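Local coordinates for protein P450 epoxidase (Sorangium cellulosum, PDB 1Q5D) that belongs to the cytochrome P450 family, a mainly helical fold that holds a haem with iron, here modelled with a second ligand, EPB, in its pocket, at residues A[121-126]-A[375-380]; A[269-274]-A[381-386]; A[58-63]-A[313-318]; A[18-23]-A[42-47]; A[85-90]-A[200-205]. One frame throughout, in Å; residues are numbered along the deposited sequence.

In the fold
From the N terminus, contact 4 closes first: a short loop of 18 residues brings the opening segment back onto edge strand 41-44 of the mixed sheet. Contact 3 then opens at helix 55-62 and closes 249 residues on, at the hairpin that starts with strand 313-315. Contact 5 is nested inside that loop and joins the 85-90 region to helix 195-218. Contact 1 starts within both and crosses them, closing on helix 368-385. Contact 2 follows contact 5 in series but crosses contacts 3 and 1. Contacts 1 and 2 share helix 368-385 and touch through Val-379 and Leu-270, tying helices 123-137 and 257-272 to it.

Contact 1. Residues A[121-126]-A[375-380]; sequences LLRAEI and AEIAVG
Ile-126, in the first turn of helix 123-137, and Ile-377 of helix 368-385 mark the closest approach of the two backbones, with their CA atoms 7.3 Å apart. Both side chains head into the gap and meet at about a right angle. From Ile-126 it is the CG2 methyl that does the touching: it lies 3.7 Å from CD1 of Ile-377 and 3.8 Å from CG2 of Ile-377, so it sits against both branches of its partner. Ile-377 carries its CG1 branch beside its backbone N (chi1 -71°) and extends it at chi2, which sends CD1 past Ile-126 to the turn before. There CD1 lies 3.8 Å from the carbonyl O of Arg-123 and 4.0 Å from CG of Arg-123. At the outer margin, Arg-123 NH2 stays 4.4 Å from OE1 of Glu-376, too long for a salt bridge; the guanidinium makes one instead with Asp-120, through NH1. The attraction to Glu-376 is probably modest. Around this pair, Ile-126 also packs on Leu-373 one turn earlier in helix 368-385, Ile-377 reaches Val-130 of helix 123-137, and the far flank of helix 368-385 rests on helices 257-272 and 287-297.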
# COMPACT_ATOMS: atom_id res chain seq x y z
N LEU A 121 17.92 -9.94 -4.88
CA LEU A 121 18.74 -10.60 -3.88
C LEU A 121 17.90 -11.13 -2.72
O LEU A 121 18.31 -12.07 -2.02
CB LEU A 121 19.81 -9.65 -3.36
CG LEU A 121 20.61 -8.81 -4.37
CD1 LEU A 121 21.70 -8.06 -3.64
CD2 LEU A 121 21.22 -9.72 -5.42
N LEU A 122 16.72 -10.53 -2.52
CA LEU A 122 15.82 -10.88 -1.43
C LEU A 122 15.06 -12.17 -1.71
O LEU A 122 14.38 -12.71 -0.85
CB LEU A 122 14.82 -9.74 -1.18
CG LEU A 122 15.47 -8.38 -0.88
CD1 LEU A 122 14.43 -7.29 -0.53
CD2 LEU A 122 16.47 -8.55 0.25
N ARG A 123 15.20 -12.68 -2.93
CA ARG A 123 14.39 -13.82 -3.37
C ARG A 123 14.50 -15.03 -2.43
O ARG A 123 13.49 -15.66 -2.07
CB ARG A 123 14.79 -14.21 -4.79
CG ARG A 123 13.90 -15.23 -5.44
CD ARG A 123 14.22 -15.43 -6.93
NE ARG A 123 13.00 -15.43 -7.72
CZ ARG A 123 12.62 -14.45 -8.53
NH1 ARG A 123 13.37 -13.37 -8.67
NH2 ARG A 123 11.49 -14.57 -9.19
N ALA A 124 15.72 -15.34 -2.03
CA ALA A 124 15.94 -16.51 -1.18
C ALA A 124 15.29 -16.37 0.19
O ALA A 124 14.66 -17.30 0.67
CB ALA A 124 17.46 -16.78 -1.02
N GLU A 125 15.48 -15.22 0.82
CA GLU A 125 14.95 -15.00 2.17
C GLU A 125 13.42 -15.00 2.16
O GLU A 125 12.78 -15.56 3.05
CB GLU A 125 15.50 -13.69 2.77
CG GLU A 125 14.94 -13.34 4.14
CD GLU A 125 15.38 -14.30 5.24
OE1 GLU A 125 14.99 -14.08 6.41
OE2 GLU A 125 16.10 -15.28 4.94
N ILE A 126 12.83 -14.39 1.14
CA ILE A 126 11.37 -14.40 1.04
C ILE A 126 10.83 -15.83 0.89
O ILE A 126 9.86 -16.22 1.57
CB ILE A 126 10.88 -13.49 -0.12
CG1 ILE A 126 11.28 -12.04 0.13
CG2 ILE A 126 9.36 -13.63 -0.31
CD1 ILE A 126 11.20 -11.11 -1.12
N ALA A 375 4.72 -11.13 -3.65
CA ALA A 375 3.45 -11.76 -3.98
C ALA A 375 3.64 -12.93 -4.95
O ALA A 375 2.96 -13.95 -4.84
CB ALA A 375 2.46 -10.73 -4.53
N GLU A 376 4.56 -12.77 -5.89
CA GLU A 376 4.84 -13.86 -6.83
C GLU A 376 5.29 -15.10 -6.08
O GLU A 376 4.78 -16.20 -6.29
CB GLU A 376 5.94 -13.41 -7.79
CG GLU A 376 5.82 -13.99 -9.19
CD GLU A 376 7.01 -13.62 -10.05
OE1 GLU A 376 7.62 -12.53 -9.81
OE2 GLU A 376 7.35 -14.41 -10.95
N ILE A 377 6.23 -14.92 -5.17
CA ILE A 377 6.72 -16.03 -4.35
C ILE A 377 5.62 -16.59 -3.44
O ILE A 377 5.42 -17.80 -3.37
CB ILE A 377 7.93 -15.58 -3.52
CG1 ILE A 377 9.14 -15.37 -4.43
CG2 ILE A 377 8.26 -16.60 -2.44
CD1 ILE A 377 10.29 -14.62 -3.77
N ALA A 378 4.90 -15.71 -2.74
CA ALA A 378 3.90 -16.15 -1.77
C ALA A 378 2.71 -16.86 -2.41
O ALA A 378 2.28 -17.92 -1.94
CB ALA A 378 3.40 -14.95 -0.93
N VAL A 379 2.17 -16.24 -3.45
CA VAL A 379 0.99 -16.77 -4.13
C VAL A 379 1.37 -17.96 -5.02
O VAL A 379 0.68 -18.98 -5.01
CB VAL A 379 0.27 -15.71 -4.97
CG1 VAL A 379 -1.00 -16.32 -5.63
CG2 VAL A 379 -0.09 -14.47 -4.13
N GLY A 380 2.47 -17.84 -5.76
CA GLY A 380 2.96 -18.95 -6.56
C GLY A 380 3.18 -20.20 -5.71
O GLY A 380 2.65 -21.27 -6.01

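Contact 2. Residues A[269-274]-A[381-386]; sequences NLLRSP and TIFRRF
Phe-383 drives its ring between Leu-270 and Leu-271, and the two leucines meet it differently. Leu-271 comes to the rim: its CD2 methyl lies in the plane of the ring, 3.8 Å from CE2 and 3.9 Å from CZ of Phe-383. Leu-270 approaches at a slant and uses two atoms, CB at 3.8 Å from CZ of Phe-383 and CD1 at 3.8 Å from CE1 of Phe-383. The outer end of the ring is therefore held by two consecutive residues of one helix turn, and no polar bond is involved. Phe-383 has its CG anti to the carbonyl carbon (chi1 -82°), which aims the ring across the 9.4 Å that separates the CA atoms of Leu-270 and Phe-383. In P450 terms this joins the C-terminal half of the long kinked helix over the haem, here 257-272 after the break from 241-255, to the end of the L helix, 368-385. Helix 274-282 closes in on the same residues, with Leu-277 touching Phe-383 and Ala-276 touching Leu-270. On another side of helix 368-385, Arg-385 lays its guanidinium over the CG2 methyl of Thr-381 and reaches through NH2 to a salt bridge with Asp-131.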
# COMPACT_ATOMS: atom_id res chain seq x y z
N ASN A 269 -8.92 -13.89 -5.04
CA ASN A 269 -9.37 -13.75 -6.41
C ASN A 269 -9.06 -14.96 -7.28
O ASN A 269 -9.79 -15.23 -8.22
CB ASN A 269 -8.83 -12.47 -7.04
CG ASN A 269 -9.68 -11.27 -6.72
OD1 ASN A 269 -10.73 -11.05 -7.33
ND2 ASN A 269 -9.24 -10.48 -5.76
N LEU A 270 -8.01 -15.70 -6.94
CA LEU A 270 -7.68 -16.92 -7.68
C LEU A 270 -8.56 -18.08 -7.23
O LEU A 270 -8.90 -18.95 -8.03
CB LEU A 270 -6.19 -17.26 -7.54
CG LEU A 270 -5.27 -16.32 -8.32
CD1 LEU A 270 -3.77 -16.57 -8.01
CD2 LEU A 270 -5.53 -16.40 -9.83
N LEU A 271 -8.94 -18.11 -5.95
CA LEU A 271 -9.95 -19.07 -5.49
C LEU A 271 -11.31 -18.78 -6.11
O LEU A 271 -12.05 -19.72 -6.44
CB LEU A 271 -10.07 -19.05 -3.97
CG LEU A 271 -8.84 -19.48 -3.17
CD1 LEU A 271 -9.09 -19.33 -1.69
CD2 LEU A 271 -8.45 -20.93 -3.51
N ARG A 272 -11.63 -17.50 -6.30
CA ARG A 272 -12.90 -17.07 -6.89
C ARG A 272 -13.00 -17.26 -8.41
O ARG A 272 -14.11 -17.31 -8.95
CB ARG A 272 -13.18 -15.60 -6.56
CG ARG A 272 -13.91 -15.38 -5.27
CD ARG A 272 -14.07 -13.92 -4.92
NE ARG A 272 -14.52 -13.72 -3.54
CZ ARG A 272 -14.65 -12.53 -2.97
NH1 ARG A 272 -14.36 -11.43 -3.67
NH2 ARG A 272 -15.06 -12.43 -1.71
N SER A 273 -11.87 -17.33 -9.10
CA SER A 273 -11.88 -17.58 -10.55
C SER A 273 -11.08 -18.83 -10.91
O SER A 273 -9.88 -18.75 -11.20
CB SER A 273 -11.31 -16.38 -11.31
OG SER A 273 -12.05 -15.20 -11.03
N PRO A 274 -11.74 -19.98 -10.87
CA PRO A 274 -11.12 -21.24 -11.30
C PRO A 274 -10.47 -21.11 -12.68
O PRO A 274 -9.42 -21.71 -12.93
CB PRO A 274 -12.30 -22.20 -11.37
CG PRO A 274 -13.25 -21.68 -10.35
CD PRO A 274 -13.12 -20.18 -10.39
N THR A 381 3.91 -20.05 -4.61
CA THR A 381 4.22 -21.18 -3.72
C THR A 381 2.99 -21.86 -3.13
O THR A 381 2.89 -23.10 -3.15
CB THR A 381 5.10 -20.71 -2.56
OG1 THR A 381 6.38 -20.31 -3.06
CG2 THR A 381 5.42 -21.88 -1.61
N ILE A 382 2.08 -21.07 -2.57
CA ILE A 382 0.93 -21.66 -1.89
C ILE A 382 0.07 -22.52 -2.83
O ILE A 382 -0.39 -23.60 -2.44
CB ILE A 382 0.09 -20.60 -1.08
CG1 ILE A 382 -0.84 -21.30 -0.10
CG2 ILE A 382 -0.66 -19.67 -2.01
CD1 ILE A 382 -1.47 -20.39 0.96
N PHE A 383 -0.12 -22.06 -4.06
CA PHE A 383 -0.90 -22.80 -5.05
C PHE A 383 -0.14 -23.96 -5.69
O PHE A 383 -0.77 -24.91 -6.15
CB PHE A 383 -1.43 -21.85 -6.14
CG PHE A 383 -2.68 -21.12 -5.74
CD1 PHE A 383 -2.68 -19.73 -5.60
CD2 PHE A 383 -3.85 -21.82 -5.46
CE1 PHE A 383 -3.82 -19.06 -5.20
CE2 PHE A 383 -5.00 -21.16 -5.07
CZ PHE A 383 -4.99 -19.77 -4.94
N ARG A 384 1.19 -23.88 -5.72
CA ARG A 384 2.01 -24.99 -6.23
C ARG A 384 2.04 -26.11 -5.20
O ARG A 384 2.00 -27.29 -5.55
CB ARG A 384 3.44 -24.53 -6.53
CG ARG A 384 3.66 -24.01 -7.94
CD ARG A 384 5.13 -23.94 -8.36
NE ARG A 384 5.91 -23.03 -7.52
CZ ARG A 384 5.98 -21.71 -7.70
NH1 ARG A 384 5.32 -21.13 -8.68
NH2 ARG A 384 6.72 -20.97 -6.90
N ARG A 385 2.09 -25.73 -3.94
CA ARG A 385 2.15 -26.70 -2.85
C ARG A 385 0.78 -27.26 -2.49
O ARG A 385 0.67 -28.40 -2.03
CB ARG A 385 2.81 -26.07 -1.63
CG ARG A 385 4.12 -26.71 -1.25
CD ARG A 385 5.36 -25.99 -1.76
NE ARG A 385 6.11 -25.41 -0.65
CZ ARG A 385 7.27 -24.78 -0.76
NH1 ARG A 385 7.87 -24.62 -1.94
NH2 ARG A 385 7.83 -24.28 0.33
N PHE A 386 -0.27 -26.46 -2.69
CA PHE A 386 -1.63 -26.88 -2.37
C PHE A 386 -2.59 -26.49 -3.49
O PHE A 386 -3.47 -25.64 -3.30
CB PHE A 386 -2.06 -26.28 -1.02
CG PHE A 386 -1.08 -26.52 0.10
CD1 PHE A 386 -0.07 -25.60 0.35
CD2 PHE A 386 -1.17 -27.65 0.89
CE1 PHE A 386 0.84 -25.81 1.38
CE2 PHE A 386 -0.28 -27.87 1.92
CZ PHE A 386 0.73 -26.95 2.16

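Contact 3. Residues A[58-63]-A[313-318]; sequences VSAVFR and LEYCGA
Tyr-315 spans the distance to Ala-60 and Val-61 with its full length, the CA atoms of Val-61 and Tyr-315 being 10.1 Å apart. Its CB points at helix 55-62, and with CG roughly anti to the backbone N (chi1 -151°) the ring is carried away from the strand toward that helix. The first ring atom to touch is CE2, 4.1 Å from CG2 of Val-61; CZ follows, 3.8 Å from that same Val-61 CG2. At the tip, OH lies 3.5 Å from CG2 of Val-61 and 3.6 Å from CB of Ala-60, so the hydroxyl rests on two methyl groups and makes no hydrogen bond across the contact. Tyr-315 belongs to a tight two-residue beta hairpin, strands 313-315 and 318-320 joined by a type I' turn with Cys-316 and Gly-317 at its corner positions; Tyr-315 and Ala-318 exchange backbone hydrogen bonds in both directions. Phe-67 adds an edge-to-face partner for the tyrosine ring. Val-61 faces the main mixed sheet as well, packing on Leu-52, Arg-307 and Leu-328, while the next residue along the helix, Phe-62, touches the haem.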
# COMPACT_ATOMS: atom_id res chain seq x y z
N VAL A 58 -8.81 11.08 -12.83
CA VAL A 58 -7.89 10.57 -11.81
C VAL A 58 -6.44 10.55 -12.32
O VAL A 58 -5.52 11.07 -11.67
CB VAL A 58 -8.32 9.16 -11.37
CG1 VAL A 58 -7.22 8.49 -10.58
CG2 VAL A 58 -9.60 9.23 -10.54
N SER A 59 -6.24 9.94 -13.48
CA SER A 59 -4.91 9.86 -14.05
C SER A 59 -4.32 11.24 -14.30
O SER A 59 -3.15 11.48 -14.03
CB SER A 59 -4.93 9.04 -15.34
OG SER A 59 -3.70 9.18 -16.02
N ALA A 60 -5.14 12.16 -14.79
CA ALA A 60 -4.67 13.52 -15.09
C ALA A 60 -4.15 14.23 -13.86
O ALA A 60 -3.08 14.85 -13.89
CB ALA A 60 -5.77 14.33 -15.75
N VAL A 61 -4.88 14.12 -12.75
CA VAL A 61 -4.51 14.77 -11.50
C VAL A 61 -3.14 14.30 -10.98
O VAL A 61 -2.38 15.10 -10.43
CB VAL A 61 -5.60 14.59 -10.43
CG1 VAL A 61 -5.07 14.96 -9.05
CG2 VAL A 61 -6.81 15.44 -10.77
N PHE A 62 -2.84 13.02 -11.14
CA PHE A 62 -1.53 12.51 -10.73
C PHE A 62 -0.42 13.39 -11.31
O PHE A 62 0.59 13.65 -10.65
CB PHE A 62 -1.35 11.06 -11.20
CG PHE A 62 -1.82 10.02 -10.21
CD1 PHE A 62 -1.14 9.80 -9.03
CD2 PHE A 62 -2.94 9.25 -10.49
CE1 PHE A 62 -1.57 8.83 -8.13
CE2 PHE A 62 -3.38 8.29 -9.60
CZ PHE A 62 -2.70 8.07 -8.43
N ARG A 63 -0.63 13.86 -12.53
CA ARG A 63 0.38 14.63 -13.25
C ARG A 63 0.05 16.12 -13.38
O ARG A 63 0.59 16.81 -14.25
CB ARG A 63 0.59 14.02 -14.63
CG ARG A 63 1.36 12.72 -14.60
CD ARG A 63 2.72 12.83 -13.94
NE ARG A 63 3.80 12.86 -14.93
CZ ARG A 63 4.14 11.82 -15.69
NH1 ARG A 63 3.51 10.66 -15.57
NH2 ARG A 63 5.13 11.95 -16.57
N LEU A 313 -9.56 26.77 -8.77
CA LEU A 313 -9.67 26.26 -10.14
C LEU A 313 -11.01 25.59 -10.37
O LEU A 313 -11.68 25.20 -9.42
CB LEU A 313 -8.52 25.31 -10.48
CG LEU A 313 -8.39 23.98 -9.73
CD1 LEU A 313 -7.44 23.04 -10.47
CD2 LEU A 313 -7.90 24.19 -8.31
N GLU A 314 -11.39 25.47 -11.64
CA GLU A 314 -12.58 24.72 -12.04
C GLU A 314 -12.15 23.38 -12.59
O GLU A 314 -11.23 23.30 -13.40
CB GLU A 314 -13.39 25.50 -13.09
CG GLU A 314 -14.71 26.07 -12.58
CD GLU A 314 -14.50 27.26 -11.65
OE1 GLU A 314 -15.43 27.60 -10.89
OE2 GLU A 314 -13.41 27.86 -11.68
N TYR A 315 -12.82 22.31 -12.16
CA TYR A 315 -12.43 20.96 -12.56
C TYR A 315 -13.65 20.04 -12.66
O TYR A 315 -14.34 19.80 -11.67
CB TYR A 315 -11.39 20.39 -11.57
CG TYR A 315 -10.44 19.38 -12.18
CD1 TYR A 315 -9.18 19.78 -12.64
CD2 TYR A 315 -10.79 18.04 -12.31
CE1 TYR A 315 -8.31 18.86 -13.22
CE2 TYR A 315 -9.92 17.12 -12.87
CZ TYR A 315 -8.68 17.53 -13.32
OH TYR A 315 -7.81 16.62 -13.88
N CYS A 316 -13.90 19.54 -13.87
CA CYS A 316 -15.01 18.62 -14.11
C CYS A 316 -16.36 19.24 -13.72
O CYS A 316 -17.30 18.53 -13.38
CB CYS A 316 -14.79 17.30 -13.35
SG CYS A 316 -13.41 16.27 -13.95
N GLY A 317 -16.43 20.57 -13.78
CA GLY A 317 -17.66 21.28 -13.49
C GLY A 317 -17.80 21.68 -12.03
O GLY A 317 -18.88 22.08 -11.59
N ALA A 318 -16.71 21.58 -11.28
CA ALA A 318 -16.72 21.98 -9.88
C ALA A 318 -15.79 23.16 -9.63
O ALA A 318 -14.73 23.27 -10.25
CB ALA A 318 -16.34 20.80 -8.99

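Contact 4. Residues A[18-23]-A[42-47]; sequences KPFAPG and FYWDEG
Trp-44 is met by Pro-19 and Phe-20 at the six-membered end of its indole. Phe-20 arrives at the edge, with CE1 close to the indole plane and 4.2 Å from CH2 of Trp-44, and the two side chains run at about a right angle to each other. Pro-19 comes in obliquely: its CG lies 3.4 Å from CZ2 and 3.8 Å from CH2 of Trp-44, to one side of the plane and out past the rim, with CD close behind. On the opposite side of that plane the chain of Trp-44 itself folds back, placing the backbone N of Gly-47 3.4 Å above the centre of the indole; without a side chain, Gly-47 can sit this close. Phe-17 contributes an edge-to-face contact with the same indole.

The fold here is the N-terminal beta region of a P450. Strand 41-44 is an outermost strand of the mixed sheet and pairs antiparallel with strand 49-52, and the segment preceding helix 29-38 packs alongside it. Pro-19 and Phe-20 occupy the two middle positions of a type I turn from Lys-18 to Ala-21, which presents neighbouring side chains to one indole. Trp-44 extends toward them with CG anti to its backbone N (chi1 179°).

Arginines border the contact: Arg-302 NH1 bonds to the carbonyl O of Pro-19, and Arg-190 packs on Phe-20 while making a salt bridge to Glu-46 through NE. The side chain of Phe-20 comes within about 8 Å of the bound EPB.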
# COMPACT_ATOMS: atom_id res chain seq x y z
N LYS A 18 -20.70 6.16 0.91
CA LYS A 18 -20.51 5.70 2.28
C LYS A 18 -19.47 4.59 2.34
O LYS A 18 -19.83 3.42 2.48
CB LYS A 18 -21.84 5.15 2.84
CG LYS A 18 -22.92 6.20 2.95
CD LYS A 18 -24.29 5.55 3.17
CE LYS A 18 -25.37 6.62 3.25
NZ LYS A 18 -26.66 6.04 3.68
N PRO A 19 -18.19 4.93 2.23
CA PRO A 19 -17.13 3.90 2.17
C PRO A 19 -16.85 3.19 3.52
O PRO A 19 -16.00 2.28 3.55
CB PRO A 19 -15.91 4.70 1.72
CG PRO A 19 -16.16 6.10 2.30
CD PRO A 19 -17.66 6.30 2.17
N PHE A 20 -17.54 3.60 4.59
CA PHE A 20 -17.44 2.88 5.88
C PHE A 20 -18.69 2.08 6.23
O PHE A 20 -18.77 1.47 7.29
CB PHE A 20 -17.07 3.83 7.03
CG PHE A 20 -15.72 4.47 6.85
CD1 PHE A 20 -15.61 5.73 6.31
CD2 PHE A 20 -14.57 3.77 7.16
CE1 PHE A 20 -14.36 6.32 6.12
CE2 PHE A 20 -13.33 4.34 6.96
CZ PHE A 20 -13.23 5.62 6.43
N ALA A 21 -19.65 2.06 5.32
CA ALA A 21 -20.84 1.23 5.49
C ALA A 21 -20.45 -0.24 5.52
O ALA A 21 -19.54 -0.66 4.79
CB ALA A 21 -21.83 1.47 4.37
N PRO A 22 -21.11 -1.01 6.37
CA PRO A 22 -20.94 -2.47 6.36
C PRO A 22 -21.17 -2.98 4.96
O PRO A 22 -22.08 -2.52 4.27
CB PRO A 22 -22.07 -2.96 7.29
CG PRO A 22 -22.36 -1.80 8.18
CD PRO A 22 -22.03 -0.55 7.43
N GLY A 23 -20.33 -3.92 4.52
CA GLY A 23 -20.43 -4.43 3.17
C GLY A 23 -19.60 -3.73 2.11
O GLY A 23 -19.32 -4.34 1.07
N PHE A 42 -17.67 14.73 -7.01
CA PHE A 42 -18.65 15.11 -6.01
C PHE A 42 -17.93 15.49 -4.73
O PHE A 42 -16.77 15.11 -4.52
CB PHE A 42 -19.65 13.99 -5.78
CG PHE A 42 -19.07 12.75 -5.14
CD1 PHE A 42 -18.99 12.64 -3.75
CD2 PHE A 42 -18.66 11.68 -5.92
CE1 PHE A 42 -18.48 11.50 -3.16
CE2 PHE A 42 -18.15 10.53 -5.33
CZ PHE A 42 -18.06 10.44 -3.94
N TYR A 43 -18.62 16.26 -3.88
CA TYR A 43 -18.05 16.60 -2.58
C TYR A 43 -18.49 15.58 -1.53
O TYR A 43 -19.69 15.28 -1.39
CB TYR A 43 -18.44 18.02 -2.14
CG TYR A 43 -17.57 18.54 -1.03
CD1 TYR A 43 -16.38 19.19 -1.31
CD2 TYR A 43 -17.93 18.35 0.31
CE1 TYR A 43 -15.57 19.65 -0.30
CE2 TYR A 43 -17.12 18.82 1.33
CZ TYR A 43 -15.94 19.47 1.02
OH TYR A 43 -15.11 19.94 2.01
N TRP A 44 -17.52 15.05 -0.81
CA TRP A 44 -17.76 14.03 0.20
C TRP A 44 -17.83 14.73 1.55
O TRP A 44 -16.81 15.15 2.07
CB TRP A 44 -16.61 13.02 0.21
CG TRP A 44 -16.75 11.93 1.25
CD1 TRP A 44 -17.90 11.51 1.88
CD2 TRP A 44 -15.70 11.10 1.76
NE1 TRP A 44 -17.62 10.49 2.76
CE2 TRP A 44 -16.27 10.22 2.70
CE3 TRP A 44 -14.32 11.02 1.51
CZ2 TRP A 44 -15.52 9.27 3.39
CZ3 TRP A 44 -13.58 10.09 2.20
CH2 TRP A 44 -14.18 9.21 3.12
N ASP A 45 -19.03 14.86 2.09
CA ASP A 45 -19.25 15.61 3.32
C ASP A 45 -18.32 15.18 4.47
O ASP A 45 -17.55 15.99 4.98
CB ASP A 45 -20.74 15.57 3.74
CG ASP A 45 -21.28 14.15 3.94
OD1 ASP A 45 -22.41 14.02 4.48
OD2 ASP A 45 -20.67 13.10 3.61
N GLU A 46 -18.39 13.92 4.87
CA GLU A 46 -17.61 13.48 6.03
C GLU A 46 -16.11 13.48 5.75
O GLU A 46 -15.30 13.71 6.66
CB GLU A 46 -18.05 12.10 6.51
CG GLU A 46 -17.27 11.61 7.71
CD GLU A 46 -17.82 10.32 8.28
OE1 GLU A 46 -18.69 9.71 7.63
OE2 GLU A 46 -17.35 9.91 9.38
N GLY A 47 -15.74 13.26 4.50
CA GLY A 47 -14.35 13.29 4.12
C GLY A 47 -13.83 14.70 3.96
O GLY A 47 -12.64 14.92 3.87

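Contact 5. Residues A[85-90]-A[200-205]; sequences PELSDM and ASVTEG
Leu-87 and Val-202 form the tight, buried half of this contact, and Glu-86 and Thr-203 form the looser half nearer the solvent. On the buried side a single methyl does the work for Val-202: its CG1 is 3.7 Å from CD2 and 3.9 Å from CG of Leu-87, so it lies against the CD2 branch of the leucine. Val-202 sets CG1 anti to its backbone N (chi1 169°), and that torsion directs this methyl across the gap. The outer atoms of Leu-87, more than its CB, make the contact. Helix 169-182 closes this side, with Ala-182 against Leu-87 and Thr-179 against Val-202.

Toward the solvent the spacing widens, although the CA atoms of Glu-86 and Thr-203, 7.0 Å apart, are the nearest pair of the two backbones. Glu-86 CB stands 4.4 Å from CG1 of Val-202, and Glu-86 CG is 4.0 Å from OG1 of Thr-203. Neither is a polar bond: chi1 (-73°) sets the CG methylene of Glu-86 next to the threonine, and the bend at chi2 only turns the carboxylate. Thr-203 OG1 is hydrogen-bonded within its own helix to the carbonyl O of Val-199.

Segment 85-90 passes from a 3-10 turn into helix 88-93. Met-90 lines the pocket of EPB, and the side chain of Leu-87 is about 7 Å from that ligand. In the P450 fold this is the variable region between the B and C helices meeting the F and G helices, here 169-182 and 195-218, where they roof the ligand pocket on the distal side of the haem.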
# COMPACT_ATOMS: atom_id res chain seq x y z
N PRO A 85 1.77 14.28 17.41
CA PRO A 85 3.01 15.06 17.33
C PRO A 85 4.24 14.19 17.20
O PRO A 85 5.28 14.69 16.77
CB PRO A 85 3.05 15.80 18.67
CG PRO A 85 1.66 15.79 19.15
CD PRO A 85 1.03 14.52 18.67
N GLU A 86 4.12 12.91 17.57
CA GLU A 86 5.20 11.94 17.44
C GLU A 86 5.54 11.69 15.97
O GLU A 86 6.61 11.18 15.66
CB GLU A 86 4.80 10.61 18.09
CG GLU A 86 4.80 10.62 19.62
CD GLU A 86 3.51 11.18 20.20
OE1 GLU A 86 2.57 11.48 19.43
OE2 GLU A 86 3.44 11.31 21.45
N LEU A 87 4.61 12.05 15.08
CA LEU A 87 4.77 11.83 13.64
C LEU A 87 5.00 13.15 12.88
O LEU A 87 5.02 13.17 11.64
CB LEU A 87 3.55 11.08 13.08
CG LEU A 87 3.54 9.58 13.44
CD1 LEU A 87 2.30 8.85 12.91
CD2 LEU A 87 4.81 8.91 12.93
N SER A 88 5.17 14.24 13.62
CA SER A 88 5.33 15.58 13.03
C SER A 88 6.50 15.62 12.04
O SER A 88 6.36 16.14 10.92
CB SER A 88 5.56 16.60 14.13
OG SER A 88 5.52 17.91 13.62
N ASP A 89 7.65 15.10 12.46
CA ASP A 89 8.82 15.03 11.60
C ASP A 89 8.55 14.21 10.33
O ASP A 89 8.92 14.62 9.23
CB ASP A 89 10.00 14.41 12.36
CG ASP A 89 10.79 15.45 13.13
OD1 ASP A 89 11.78 15.07 13.79
OD2 ASP A 89 10.51 16.66 13.10
N MET A 90 7.90 13.06 10.48
CA MET A 90 7.61 12.21 9.33
C MET A 90 6.68 12.89 8.34
O MET A 90 6.78 12.68 7.13
CB MET A 90 7.01 10.88 9.76
CG MET A 90 6.94 9.91 8.60
SD MET A 90 6.11 8.38 8.95
CE MET A 90 7.35 7.57 9.96
N ALA A 200 1.64 4.38 21.12
CA ALA A 200 2.62 3.51 21.75
C ALA A 200 3.44 2.76 20.70
O ALA A 200 4.66 2.79 20.73
CB ALA A 200 1.93 2.51 22.68
N SER A 201 2.75 2.09 19.77
CA SER A 201 3.41 1.37 18.67
C SER A 201 4.30 2.27 17.83
O SER A 201 5.39 1.87 17.42
CB SER A 201 2.36 0.71 17.78
OG SER A 201 1.56 -0.19 18.51
N VAL A 202 3.85 3.51 17.60
CA VAL A 202 4.65 4.47 16.85
C VAL A 202 5.91 4.89 17.59
O VAL A 202 7.00 4.90 17.01
CB VAL A 202 3.84 5.73 16.48
CG1 VAL A 202 4.78 6.82 15.95
CG2 VAL A 202 2.73 5.38 15.47
N THR A 203 5.76 5.20 18.87
CA THR A 203 6.90 5.54 19.72
C THR A 203 7.92 4.42 19.81
O THR A 203 9.11 4.65 19.65
CB THR A 203 6.39 5.86 21.15
OG1 THR A 203 5.49 6.97 21.08
CG2 THR A 203 7.53 6.36 22.01
N GLU A 204 7.44 3.21 20.11
CA GLU A 204 8.28 2.04 20.22
C GLU A 204 9.06 1.82 18.92
O GLU A 204 10.28 1.59 18.93
CB GLU A 204 7.44 0.81 20.55
CG GLU A 204 8.23 -0.49 20.50
CD GLU A 204 7.41 -1.68 20.97
OE1 GLU A 204 6.49 -2.11 20.24
OE2 GLU A 204 7.70 -2.18 22.08
N GLY A 205 8.34 1.92 17.79
CA GLY A 205 8.94 1.71 16.48
C GLY A 205 10.02 2.73 16.13
O GLY A 205 11.08 2.37 15.58